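PDB 5Y9S: Vv2_1132 from Vibrio vulnificus CMCP6, which probably acts as a LysR-type transcriptional regulator, a tetramer that would bind DNA through its helix-turn-helix domains and respond to a ligand through its substrate-binding-like domains. Local coordinates for residues D[7-12]-D[77-82]; D[21-24]-D[28-31]; D[157-162]-D[282-287]; D[207-212]-D[231-236]; D[240-245]-D[263-268]. All coordinates share one frame; numbering follows the deposited sequence.

Overall arrangement
Contacts 1 and 2 lie in the helical DNA-binding part, with centres about 18 Å apart, and share helix 11-22; contacts 3, 4 and 5 belong to the substrate-binding-like domain and reach one mixed sheet. All five are partly buried, and no hydrogen bond crosses between the paired segments in any of them. Contact 1 is aliphatic and aromatic side-chain packing, while contact 2 sets a leucine against alanines and the helix backbone. Contacts 3 and 4 each add a methyl beside a hydroxyl to their apolar touches, and contact 5 lays an isoleucine on an exposed arginine. Contacts 4 and 5 share helix 235-243. Contacts 3 and 4 touch through Tyr157 and Phe210, while contact 1 stands about 53 Å from contact 5, centre to centre.

Contact 1. Residues D[7-12]-D[77-82]; sequences NPLEFK and ENLLNQ
Leu9 and Phe11, at the entrance to the first helix of the DNA-binding domain, pack against Leu79 and Leu80 on the long helix 67-90, the linker helix through which LysR-type regulators commonly pair. No polar bond joins the two segments. Leu9 and Leu79 reach toward each other tip to tip, meeting methyl to methyl with CD2 of Leu9 3.6 Å from CD1 of Leu79. Leu9 can stretch this far because its CG lies anti to the backbone N (chi1 162°), which extends the side chain toward the helix. Leu79 and Leu80 also touch Leu14 of helix 11-22, and Leu9 rests on Trp50 of helix 37-51, so a small apolar cluster ties three helices together. The second subunit adds to this patch: its Val83 packs on Leu9 and its Leu9 on Phe11, which places the cluster at a subunit interface. Phe11 and Leu80 cross at about a right angle, and one methyl does all the touching. CD1 of Leu80 approaches the ring obliquely at its outer end, 3.5 Å from CE1 of Phe11 and 3.7 Å from its CZ.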
# COMPACT_ATOMS: atom_id res chain seq x y z
N ASN D 7 15.56 -7.39 13.79
CA ASN D 7 14.62 -8.46 14.08
C ASN D 7 13.47 -8.49 13.05
O ASN D 7 13.02 -7.44 12.58
CB ASN D 7 14.06 -8.31 15.50
CG ASN D 7 13.19 -9.49 15.90
OD1 ASN D 7 12.01 -9.55 15.55
ND2 ASN D 7 13.79 -10.46 16.60
N PRO D 8 12.99 -9.71 12.69
CA PRO D 8 12.00 -9.81 11.61
C PRO D 8 10.56 -9.59 12.07
O PRO D 8 10.11 -10.24 13.03
CB PRO D 8 12.20 -11.25 11.11
CG PRO D 8 12.59 -12.00 12.33
CD PRO D 8 13.46 -11.04 13.12
N LEU D 9 9.83 -8.71 11.41
CA LEU D 9 8.39 -8.73 11.60
C LEU D 9 7.83 -10.03 11.06
O LEU D 9 8.25 -10.52 10.00
CB LEU D 9 7.73 -7.55 10.89
CG LEU D 9 6.24 -7.60 10.62
CD1 LEU D 9 5.48 -7.16 11.85
CD2 LEU D 9 5.94 -6.69 9.45
N GLU D 10 6.89 -10.61 11.78
CA GLU D 10 6.28 -11.87 11.36
C GLU D 10 4.90 -11.61 10.79
O GLU D 10 4.07 -10.96 11.42
CB GLU D 10 6.20 -12.85 12.53
CG GLU D 10 7.56 -13.22 13.08
CD GLU D 10 7.71 -14.70 13.30
OE1 GLU D 10 6.84 -15.47 12.83
OE2 GLU D 10 8.70 -15.09 13.96
N PHE D 11 4.67 -12.14 9.59
CA PHE D 11 3.45 -11.81 8.86
C PHE D 11 2.21 -12.14 9.67
O PHE D 11 1.24 -11.37 9.67
CB PHE D 11 3.47 -12.55 7.52
CG PHE D 11 2.13 -12.66 6.86
CD1 PHE D 11 1.66 -11.64 6.06
CD2 PHE D 11 1.34 -13.79 7.02
CE1 PHE D 11 0.42 -11.74 5.45
CE2 PHE D 11 0.10 -13.89 6.41
CZ PHE D 11 -0.36 -12.86 5.62
N LYS D 12 2.20 -13.28 10.38
CA LYS D 12 0.93 -13.68 10.98
C LYS D 12 0.58 -12.86 12.23
O LYS D 12 -0.58 -12.92 12.67
CB LYS D 12 0.90 -15.18 11.30
CG LYS D 12 2.22 -15.80 11.68
CD LYS D 12 2.06 -17.31 11.85
CE LYS D 12 2.27 -18.05 10.52
NZ LYS D 12 1.87 -19.50 10.59
N GLU D 77 -3.60 -3.57 8.14
CA GLU D 77 -4.45 -3.85 6.99
C GLU D 77 -3.72 -3.60 5.67
O GLU D 77 -3.80 -4.42 4.74
CB GLU D 77 -5.74 -3.03 7.07
CG GLU D 77 -6.60 -3.28 8.33
CD GLU D 77 -7.92 -2.51 8.33
OE1 GLU D 77 -8.93 -3.02 8.88
OE2 GLU D 77 -7.95 -1.38 7.77
N ASN D 78 -2.98 -2.51 5.56
CA ASN D 78 -2.27 -2.26 4.30
C ASN D 78 -1.27 -3.37 4.01
O ASN D 78 -1.22 -3.92 2.91
CB ASN D 78 -1.60 -0.88 4.34
CG ASN D 78 -2.63 0.27 4.41
OD1 ASN D 78 -3.68 0.21 3.77
ND2 ASN D 78 -2.32 1.32 5.16
N LEU D 79 -0.51 -3.78 5.03
CA LEU D 79 0.50 -4.83 4.82
C LEU D 79 -0.16 -6.14 4.45
O LEU D 79 0.24 -6.81 3.49
CB LEU D 79 1.33 -5.01 6.09
CG LEU D 79 2.79 -4.63 6.02
CD1 LEU D 79 3.46 -5.12 7.29
CD2 LEU D 79 3.42 -5.27 4.83
N LEU D 80 -1.18 -6.54 5.23
CA LEU D 80 -1.96 -7.71 4.89
C LEU D 80 -2.43 -7.64 3.45
O LEU D 80 -2.17 -8.55 2.65
CB LEU D 80 -3.14 -7.83 5.85
CG LEU D 80 -3.37 -9.20 6.46
CD1 LEU D 80 -2.07 -9.81 6.93
CD2 LEU D 80 -4.31 -9.01 7.63
N ASN D 81 -3.09 -6.53 3.09
CA ASN D 81 -3.60 -6.38 1.73
C ASN D 81 -2.47 -6.38 0.71
O ASN D 81 -2.57 -7.03 -0.35
CB ASN D 81 -4.41 -5.09 1.63
CG ASN D 81 -4.80 -4.76 0.20
OD1 ASN D 81 -5.65 -5.44 -0.39
ND2 ASN D 81 -4.16 -3.74 -0.38
N GLN D 82 -1.36 -5.70 1.01
CA GLN D 82 -0.27 -5.68 0.05
C GLN D 82 0.39 -7.05 -0.10
O GLN D 82 0.95 -7.36 -1.16
CB GLN D 82 0.75 -4.64 0.45
CG GLN D 82 1.78 -4.33 -0.63
CD GLN D 82 1.17 -3.88 -1.96
OE1 GLN D 82 0.48 -2.86 -2.03
NE2 GLN D 82 1.44 -4.65 -3.01

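Contact 2. Residues D[21-24]-D[28-31]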
# COMPACT_ATOMS: atom_id res chain seq x y z
N MET D 21 -8.39 -7.74 17.86
CA MET D 21 -9.13 -6.47 17.90
C MET D 21 -10.63 -6.69 17.73
O MET D 21 -11.43 -6.01 18.38
CB MET D 21 -8.61 -5.52 16.84
CG MET D 21 -9.34 -4.18 16.77
SD MET D 21 -8.94 -3.23 15.25
CE MET D 21 -10.09 -1.83 15.38
N GLU D 22 -11.03 -7.63 16.86
CA GLU D 22 -12.45 -7.87 16.64
C GLU D 22 -13.08 -8.65 17.79
O GLU D 22 -13.87 -8.08 18.56
CB GLU D 22 -12.68 -8.59 15.31
CG GLU D 22 -11.77 -9.74 14.95
CD GLU D 22 -12.26 -10.52 13.72
OE1 GLU D 22 -13.48 -10.48 13.42
OE2 GLU D 22 -11.43 -11.17 13.04
N LEU D 23 -12.77 -9.94 17.93
CA LEU D 23 -13.18 -10.66 19.12
C LEU D 23 -12.63 -9.95 20.34
O LEU D 23 -11.57 -9.34 20.29
CB LEU D 23 -12.67 -12.09 19.08
CG LEU D 23 -12.71 -12.57 17.64
CD1 LEU D 23 -11.85 -13.78 17.43
CD2 LEU D 23 -14.15 -12.88 17.34
N GLY D 24 -13.35 -10.00 21.43
CA GLY D 24 -12.82 -9.18 22.50
C GLY D 24 -11.76 -9.82 23.38
O GLY D 24 -11.37 -9.21 24.38
N ALA D 28 -10.92 -16.55 22.30
CA ALA D 28 -11.61 -16.57 21.01
C ALA D 28 -10.66 -16.24 19.87
O ALA D 28 -10.67 -16.90 18.82
CB ALA D 28 -12.77 -15.58 21.04
N ALA D 29 -9.81 -15.22 20.07
CA ALA D 29 -8.85 -14.86 19.03
C ALA D 29 -7.90 -16.01 18.73
O ALA D 29 -7.54 -16.24 17.56
CB ALA D 29 -8.08 -13.61 19.45
N ALA D 30 -7.48 -16.75 19.76
CA ALA D 30 -6.55 -17.86 19.51
C ALA D 30 -7.23 -18.99 18.74
O ALA D 30 -6.58 -19.64 17.90
CB ALA D 30 -6.00 -18.39 20.83
N LYS D 31 -8.51 -19.26 19.02
CA LYS D 31 -9.23 -20.26 18.24
C LYS D 31 -9.41 -19.79 16.80
O LYS D 31 -9.11 -20.52 15.85
CB LYS D 31 -10.58 -20.57 18.88
CG LYS D 31 -10.49 -21.30 20.22
CD LYS D 31 -9.22 -22.15 20.35
CE LYS D 31 -8.31 -21.64 21.48
NZ LYS D 31 -6.97 -22.30 21.44
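Leu23 owes its place against Ala28 and Ala29 to two torsions: chi1 of -36° leaves CG beside the backbone N, and chi2 of 162° then extends CD1 away from CA toward the next helix. Leu23 is also the first residue past helix 11-22 to leave helical backbone angles, so the chain turns just where its side chain meets the next helix. The touching is shared between its base and its tip. At the base, CB of Leu23 faces CB of Ala28 at 4.0 Å. At the tip, CD1 lies over the backbone of the second helix, 3.6 Å from CA of Ala29 and equally 3.6 Å from O of Ala28. The methyl of Ala29 is a little farther off, with its CB 4.3 Å from CD1 of Leu23. Small alanine side chains thus let a leucine come close to the helix backbone itself, by van der Waals contact alone. At the start of the second helix, Asn25 OD1 accepts a hydrogen bond from Ala28 N, while the backbone of Gly24 is hydrogen-bonded to Ile63. Met21 and Glu22 meet Leu166 of the third subunit. The contact closes the corner between helix 11-22 and helix 26-32. On from there, Ala29 and Ala30 press on Phe40 of helix 37-51, which with helix 26-32 probably forms the helix-turn-helix pair, as in other LysR-type regulators.

Contact 3. Residues D[157-162]-D[282-287]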
# COMPACT_ATOMS: atom_id res chain seq x y z
N TYR D 157 -23.87 -15.22 -24.11
CA TYR D 157 -24.78 -14.71 -25.13
C TYR D 157 -23.98 -14.05 -26.25
O TYR D 157 -22.91 -13.48 -26.02
CB TYR D 157 -25.76 -13.69 -24.53
CG TYR D 157 -26.70 -14.21 -23.44
CD1 TYR D 157 -27.71 -15.11 -23.75
CD2 TYR D 157 -26.59 -13.78 -22.12
CE1 TYR D 157 -28.58 -15.59 -22.79
CE2 TYR D 157 -27.45 -14.26 -21.14
CZ TYR D 157 -28.45 -15.17 -21.48
OH TYR D 157 -29.32 -15.66 -20.55
N ASN D 158 -24.51 -14.13 -27.48
CA ASN D 158 -23.75 -13.71 -28.66
C ASN D 158 -23.33 -12.25 -28.55
O ASN D 158 -23.99 -11.43 -27.91
CB ASN D 158 -24.58 -13.90 -29.93
CG ASN D 158 -25.83 -13.05 -29.93
OD1 ASN D 158 -25.76 -11.82 -29.98
ND2 ASN D 158 -26.99 -13.70 -29.86
N ILE D 159 -22.22 -11.91 -29.19
CA ILE D 159 -21.58 -10.61 -29.01
C ILE D 159 -21.71 -9.81 -30.30
O ILE D 159 -21.21 -10.22 -31.35
CB ILE D 159 -20.10 -10.75 -28.59
CG1 ILE D 159 -19.92 -11.92 -27.62
CG2 ILE D 159 -19.60 -9.46 -27.97
CD1 ILE D 159 -19.54 -13.23 -28.30
N SER D 160 -22.40 -8.68 -30.21
CA SER D 160 -22.41 -7.68 -31.27
C SER D 160 -21.25 -6.72 -31.02
O SER D 160 -21.21 -6.05 -29.98
CB SER D 160 -23.74 -6.93 -31.29
OG SER D 160 -24.03 -6.42 -32.58
N ALA D 161 -20.29 -6.68 -31.94
CA ALA D 161 -19.07 -5.92 -31.71
C ALA D 161 -19.34 -4.42 -31.83
O ALA D 161 -19.97 -3.97 -32.80
CB ALA D 161 -17.97 -6.35 -32.69
N MET D 162 -18.89 -3.65 -30.84
CA MET D 162 -19.10 -2.21 -30.88
C MET D 162 -18.30 -1.54 -31.98
O MET D 162 -18.64 -0.42 -32.39
CB MET D 162 -18.75 -1.58 -29.52
CG MET D 162 -19.73 -1.89 -28.40
SD MET D 162 -21.39 -1.22 -28.70
CE MET D 162 -21.15 0.54 -28.43
N LEU D 282 -23.89 -19.19 -26.79
CA LEU D 282 -22.73 -19.77 -27.44
C LEU D 282 -21.84 -20.45 -26.41
O LEU D 282 -21.81 -20.06 -25.24
CB LEU D 282 -21.93 -18.69 -28.18
CG LEU D 282 -22.85 -17.92 -29.13
CD1 LEU D 282 -22.14 -16.76 -29.80
CD2 LEU D 282 -23.40 -18.89 -30.15
N CYS D 283 -21.14 -21.48 -26.86
CA CYS D 283 -20.04 -22.06 -26.10
C CYS D 283 -18.76 -21.90 -26.91
O CYS D 283 -18.70 -22.31 -28.07
CB CYS D 283 -20.30 -23.52 -25.77
SG CYS D 283 -19.00 -24.20 -24.72
N TYR D 284 -17.75 -21.29 -26.30
CA TYR D 284 -16.44 -21.06 -26.88
C TYR D 284 -15.39 -21.97 -26.27
O TYR D 284 -15.46 -22.30 -25.08
CB TYR D 284 -15.97 -19.63 -26.65
CG TYR D 284 -16.62 -18.60 -27.51
CD1 TYR D 284 -16.09 -18.28 -28.75
CD2 TYR D 284 -17.74 -17.91 -27.07
CE1 TYR D 284 -16.67 -17.32 -29.54
CE2 TYR D 284 -18.33 -16.94 -27.86
CZ TYR D 284 -17.80 -16.66 -29.09
OH TYR D 284 -18.38 -15.70 -29.89
N ARG D 285 -14.39 -22.35 -27.08
CA ARG D 285 -13.27 -23.13 -26.58
C ARG D 285 -11.99 -22.72 -27.31
O ARG D 285 -12.02 -22.02 -28.32
CB ARG D 285 -13.53 -24.63 -26.73
CG ARG D 285 -13.18 -25.18 -28.10
CD ARG D 285 -12.95 -26.69 -28.05
NE ARG D 285 -13.29 -27.32 -29.32
CZ ARG D 285 -13.46 -28.63 -29.50
NH1 ARG D 285 -13.33 -29.48 -28.48
NH2 ARG D 285 -13.78 -29.09 -30.70
N SER D 286 -10.86 -23.16 -26.77
CA SER D 286 -9.56 -22.90 -27.38
C SER D 286 -9.25 -23.94 -28.44
O SER D 286 -9.45 -25.14 -28.24
CB SER D 286 -8.44 -22.92 -26.34
OG SER D 286 -7.20 -22.67 -26.97
N THR D 287 -8.70 -23.47 -29.57
CA THR D 287 -8.31 -24.39 -30.63
C THR D 287 -7.08 -25.21 -30.24
O THR D 287 -6.96 -26.36 -30.66
CB THR D 287 -8.07 -23.63 -31.93
OG1 THR D 287 -7.12 -22.58 -31.69
CG2 THR D 287 -9.37 -23.01 -32.44
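Asn158 and Ile159, where the chain leaves strand 153-157, lie against Leu282 and Tyr284 of the long strand 277-286 in the substrate-binding-like domain. One part is aliphatic. CD1 of Leu282 sits 3.6 Å from CA of Asn158 and 3.8 Å from its CB, so Asn158 meets the leucine with its backbone and the root of its side chain, not with its amide. The second kind sets a methyl against a phenol. Ile159 and Tyr284 come from opposite directions, and CD1 of Ile159 stops 3.2 Å from OH of Tyr284, a tight approach. The same methyl lies obliquely to the ring, 3.9 Å from CZ of Tyr284. A chi2 of 94° in Ile159, far from a staggered value, turns CD1 toward the phenol. Phe143 meets the Tyr284 ring, and Thr59 of the fourth subunit packs on Ile159. Backbone bonds outside the pair carry the sheet itself: Asn158 is joined to Asp280, Leu282 to Thr156 and Tyr284 to Leu154. Between these segments, then, the side chains cohere by van der Waals contact, and the directional hold comes from the nearby backbone bonds of the antiparallel strands.

Contact 4. Residues D[207-212]-D[231-236]; sequences EHTFLS and ETTLSE
Thr209 and Thr233 meet through their methyls, although both are polar residues at turns. Their side chains cross obliquely, with CG2 of Thr209 3.6 Å from CG2 of Thr233. In each, CG2 lies anti to the carbonyl carbon and OG1 takes the place between the backbone N and that carbon (chi1 60° in Thr209), which in Thr209 leaves the hydroxyl to local bonds. Thr209 is the N-cap of helix 210-220: its OG1 accepts from Ser212 N at 3.2 Å, and the same hydroxyl is hydrogen-bonded to Ser206 O. These two bonds grip OG1 and fix the rotation of the side chain, which in turn sets the direction of CG2. A second pair is mixed in character, with CD1 of Leu211 3.7 Å from OG of Ser235. The hydroxyl of Ser235 has its polar partner in Tyr205 OH, so the leucine methyl only leans on it. On the other segment Thr232 OG1 accepts from Leu234 N at 3.1 Å, an ST turn that leads to Leu234, the N-cap position of helix 235-243; the same OG1 is hydrogen-bonded to Val132 O of the third subunit. The contact joins the start of helix 210-220 to the turn that follows strand 225-232, the last strand of a beta-alpha-beta unit opened by strand 199-205. Glu231 and Thr232 pair in parallel with a strand of the third subunit, extending the sheet into that subunit, while Leu211 also touches Ile279 of strand 277-286.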
# COMPACT_ATOMS: atom_id res chain seq x y z
N GLU D 207 -28.25 -1.48 -17.03
CA GLU D 207 -27.89 -1.07 -18.38
C GLU D 207 -26.60 -1.70 -18.85
O GLU D 207 -26.31 -1.65 -20.05
CB GLU D 207 -27.79 0.45 -18.46
CG GLU D 207 -27.18 1.09 -17.24
CD GLU D 207 -27.02 2.58 -17.41
OE1 GLU D 207 -26.60 3.26 -16.44
OE2 GLU D 207 -27.32 3.08 -18.52
N HIS D 208 -25.83 -2.33 -17.97
CA HIS D 208 -24.52 -2.85 -18.31
C HIS D 208 -24.51 -4.38 -18.40
O HIS D 208 -23.52 -5.03 -18.06
CB HIS D 208 -23.49 -2.33 -17.32
CG HIS D 208 -23.44 -0.84 -17.24
ND1 HIS D 208 -23.13 -0.05 -18.33
CD2 HIS D 208 -23.71 0.02 -16.22
CE1 HIS D 208 -23.19 1.23 -17.98
NE2 HIS D 208 -23.54 1.29 -16.71
N THR D 209 -25.61 -4.95 -18.85
CA THR D 209 -25.74 -6.38 -19.08
C THR D 209 -25.95 -6.61 -20.56
O THR D 209 -26.41 -5.73 -21.29
CB THR D 209 -26.93 -6.95 -18.31
OG1 THR D 209 -28.12 -6.29 -18.76
CG2 THR D 209 -26.77 -6.70 -16.83
N PHE D 210 -25.66 -7.82 -21.02
CA PHE D 210 -26.01 -8.13 -22.40
C PHE D 210 -27.51 -7.98 -22.65
O PHE D 210 -27.92 -7.43 -23.68
CB PHE D 210 -25.58 -9.54 -22.77
CG PHE D 210 -26.07 -9.96 -24.12
CD1 PHE D 210 -25.43 -9.51 -25.26
CD2 PHE D 210 -27.20 -10.76 -24.25
CE1 PHE D 210 -25.88 -9.86 -26.51
CE2 PHE D 210 -27.65 -11.13 -25.52
CZ PHE D 210 -26.98 -10.69 -26.65
N LEU D 211 -28.35 -8.45 -21.71
CA LEU D 211 -29.77 -8.52 -22.03
C LEU D 211 -30.39 -7.14 -22.13
O LEU D 211 -31.35 -6.96 -22.89
CB LEU D 211 -30.51 -9.39 -21.00
CG LEU D 211 -30.04 -10.85 -21.08
CD1 LEU D 211 -30.54 -11.65 -19.90
CD2 LEU D 211 -30.49 -11.43 -22.39
N SER D 212 -29.86 -6.17 -21.40
CA SER D 212 -30.34 -4.80 -21.56
C SER D 212 -30.06 -4.28 -22.97
O SER D 212 -30.91 -3.62 -23.58
CB SER D 212 -29.66 -3.91 -20.53
OG SER D 212 -29.80 -2.54 -20.87
N GLU D 231 -34.91 -3.02 -11.00
CA GLU D 231 -33.72 -3.12 -11.84
C GLU D 231 -32.82 -4.23 -11.29
O GLU D 231 -32.63 -4.32 -10.08
CB GLU D 231 -32.97 -1.77 -11.83
CG GLU D 231 -32.02 -1.48 -12.98
CD GLU D 231 -30.95 -0.49 -12.57
OE1 GLU D 231 -31.30 0.55 -11.99
OE2 GLU D 231 -29.76 -0.78 -12.78
N THR D 232 -32.21 -5.04 -12.17
CA THR D 232 -31.30 -6.07 -11.66
C THR D 232 -30.43 -6.60 -12.79
O THR D 232 -30.73 -6.44 -13.97
CB THR D 232 -32.05 -7.24 -11.02
OG1 THR D 232 -31.11 -8.15 -10.45
CG2 THR D 232 -32.83 -7.99 -12.07
N THR D 233 -29.34 -7.28 -12.41
CA THR D 233 -28.55 -8.02 -13.38
C THR D 233 -29.01 -9.46 -13.52
O THR D 233 -28.54 -10.17 -14.42
CB THR D 233 -27.07 -7.99 -13.00
OG1 THR D 233 -26.93 -8.39 -11.62
CG2 THR D 233 -26.46 -6.57 -13.20
N LEU D 234 -29.91 -9.92 -12.66
CA LEU D 234 -30.18 -11.35 -12.48
C LEU D 234 -31.55 -11.68 -13.03
O LEU D 234 -32.57 -11.31 -12.44
CB LEU D 234 -30.07 -11.73 -11.00
CG LEU D 234 -28.72 -11.37 -10.39
CD1 LEU D 234 -28.70 -11.60 -8.92
CD2 LEU D 234 -27.59 -12.16 -11.08
N SER D 235 -31.57 -12.40 -14.16
CA SER D 235 -32.82 -12.89 -14.73
C SER D 235 -33.69 -13.54 -13.67
O SER D 235 -34.90 -13.29 -13.61
CB SER D 235 -32.52 -13.88 -15.86
OG SER D 235 -32.31 -13.17 -17.07
N GLU D 236 -33.08 -14.34 -12.81
CA GLU D 236 -33.83 -15.11 -11.82
C GLU D 236 -34.54 -14.21 -10.82
O GLU D 236 -35.54 -14.62 -10.24
CB GLU D 236 -32.89 -16.08 -11.09
CG GLU D 236 -31.81 -16.72 -12.01
CD GLU D 236 -30.63 -15.78 -12.32
OE1 GLU D 236 -29.89 -15.41 -11.39
OE2 GLU D 236 -30.47 -15.37 -13.49

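Contact 5. Residues D[240-245]-D[263-268]; sequences KMAIGG and HRLVIA
Ile243, in the last turn of helix 235-243, lies against Arg264 and Leu265 just ahead of strand 266-267. The helix ends here in a Schellman motif, with Gly245 at positive phi as C-prime residue and its N hydrogen-bonded to Ala242 O. From CB the longer branch of Ile243 leaves with CG1 anti to the carbonyl carbon (chi1 -70°). That CG1 comes alongside the fork of Leu265, 3.9 Å from its CG, and the two side chains cross at about a right angle. Chi2 of -180° keeps the branch straight, carrying the tip past the leucine to the arginine. There CD1 of Ile243 lies over one face of the Arg264 guanidinium, toward its rim, 3.7 Å from NH1. A bend at chi3 of Arg264 curls its chain around so that this flat group can cover the isoleucine. Lys240 NZ stands 6.2 Å from Arg264 NH1, close enough that the two like charges may disfavour each other slightly. Glu259 of helix 257-261 touches Ile243, Arg264 and Leu265, so that helix borders the contact. Met241 and Ala242 also touch Leu203 of strand 199-205, and Val266 pairs through its backbone with Val186. Leu265 packs on the helix through CD2, 3.8 Å from CB of Ala242 and 3.9 Å from N of Ile243.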
# COMPACT_ATOMS: atom_id res chain seq x y z
N LYS D 240 -38.74 -13.94 -10.04
CA LYS D 240 -39.42 -13.89 -8.74
C LYS D 240 -40.36 -12.71 -8.67
O LYS D 240 -41.54 -12.85 -8.32
CB LYS D 240 -38.41 -13.81 -7.59
CG LYS D 240 -37.70 -15.10 -7.29
CD LYS D 240 -38.67 -16.25 -7.08
CE LYS D 240 -37.88 -17.55 -6.84
NZ LYS D 240 -38.17 -18.15 -5.48
N MET D 241 -39.86 -11.51 -9.01
CA MET D 241 -40.68 -10.31 -9.01
C MET D 241 -41.90 -10.47 -9.89
O MET D 241 -43.00 -10.04 -9.53
CB MET D 241 -39.84 -9.12 -9.50
CG MET D 241 -38.86 -8.54 -8.47
SD MET D 241 -39.57 -8.39 -6.82
CE MET D 241 -40.08 -6.70 -6.89
N ALA D 242 -41.72 -11.05 -11.08
CA ALA D 242 -42.86 -11.15 -11.99
C ALA D 242 -43.91 -12.10 -11.44
O ALA D 242 -45.12 -11.84 -11.56
CB ALA D 242 -42.38 -11.59 -13.37
N ILE D 243 -43.48 -13.20 -10.81
CA ILE D 243 -44.44 -14.15 -10.25
C ILE D 243 -45.34 -13.45 -9.25
O ILE D 243 -46.56 -13.69 -9.21
CB ILE D 243 -43.71 -15.34 -9.60
CG1 ILE D 243 -43.03 -16.23 -10.64
CG2 ILE D 243 -44.68 -16.16 -8.74
CD1 ILE D 243 -42.32 -17.41 -9.99
N GLY D 244 -44.76 -12.58 -8.43
CA GLY D 244 -45.49 -11.81 -7.45
C GLY D 244 -46.27 -10.65 -8.02
O GLY D 244 -46.81 -9.85 -7.25
N GLY D 245 -46.37 -10.54 -9.34
CA GLY D 245 -47.22 -9.51 -9.92
C GLY D 245 -46.68 -8.10 -9.86
O GLY D 245 -47.45 -7.16 -10.02
N HIS D 263 -47.91 -22.70 -14.61
CA HIS D 263 -48.92 -21.65 -14.80
C HIS D 263 -48.78 -20.53 -13.79
O HIS D 263 -49.77 -19.86 -13.46
CB HIS D 263 -50.33 -22.22 -14.75
CG HIS D 263 -50.53 -23.42 -15.62
ND1 HIS D 263 -50.70 -24.68 -15.11
CD2 HIS D 263 -50.59 -23.54 -16.97
CE1 HIS D 263 -50.86 -25.54 -16.11
NE2 HIS D 263 -50.80 -24.87 -17.24
N ARG D 264 -47.57 -20.31 -13.29
CA ARG D 264 -47.32 -19.17 -12.43
C ARG D 264 -46.87 -17.94 -13.21
O ARG D 264 -46.76 -16.86 -12.63
CB ARG D 264 -46.29 -19.55 -11.36
CG ARG D 264 -46.87 -20.46 -10.27
CD ARG D 264 -45.89 -20.67 -9.14
NE ARG D 264 -44.67 -21.30 -9.62
CZ ARG D 264 -43.48 -21.13 -9.06
NH1 ARG D 264 -43.35 -20.35 -7.99
NH2 ARG D 264 -42.40 -21.73 -9.57
N LEU D 265 -46.63 -18.08 -14.51
CA LEU D 265 -46.33 -16.96 -15.38
C LEU D 265 -46.95 -17.25 -16.73
O LEU D 265 -47.04 -18.41 -17.14
CB LEU D 265 -44.82 -16.74 -15.56
CG LEU D 265 -44.05 -16.11 -14.41
CD1 LEU D 265 -42.57 -16.28 -14.64
CD2 LEU D 265 -44.44 -14.62 -14.27
N VAL D 266 -47.37 -16.20 -17.41
CA VAL D 266 -47.89 -16.31 -18.76
C VAL D 266 -47.13 -15.34 -19.65
O VAL D 266 -46.80 -14.22 -19.22
CB VAL D 266 -49.41 -16.02 -18.82
CG1 VAL D 266 -49.97 -16.46 -20.16
CG2 VAL D 266 -50.17 -16.75 -17.71
N ILE D 267 -46.86 -15.76 -20.88
CA ILE D 267 -46.32 -14.85 -21.87
C ILE D 267 -47.37 -13.78 -22.16
O ILE D 267 -48.56 -14.08 -22.31
CB ILE D 267 -45.93 -15.61 -23.15
CG1 ILE D 267 -44.73 -16.52 -22.86
CG2 ILE D 267 -45.63 -14.65 -24.28
CD1 ILE D 267 -44.54 -17.60 -23.90
N ALA D 268 -46.95 -12.52 -22.16
CA ALA D 268 -47.84 -11.41 -22.46
C ALA D 268 -47.72 -11.02 -23.93
O ALA D 268 -46.66 -11.15 -24.54
CB ALA D 268 -47.53 -10.19 -21.58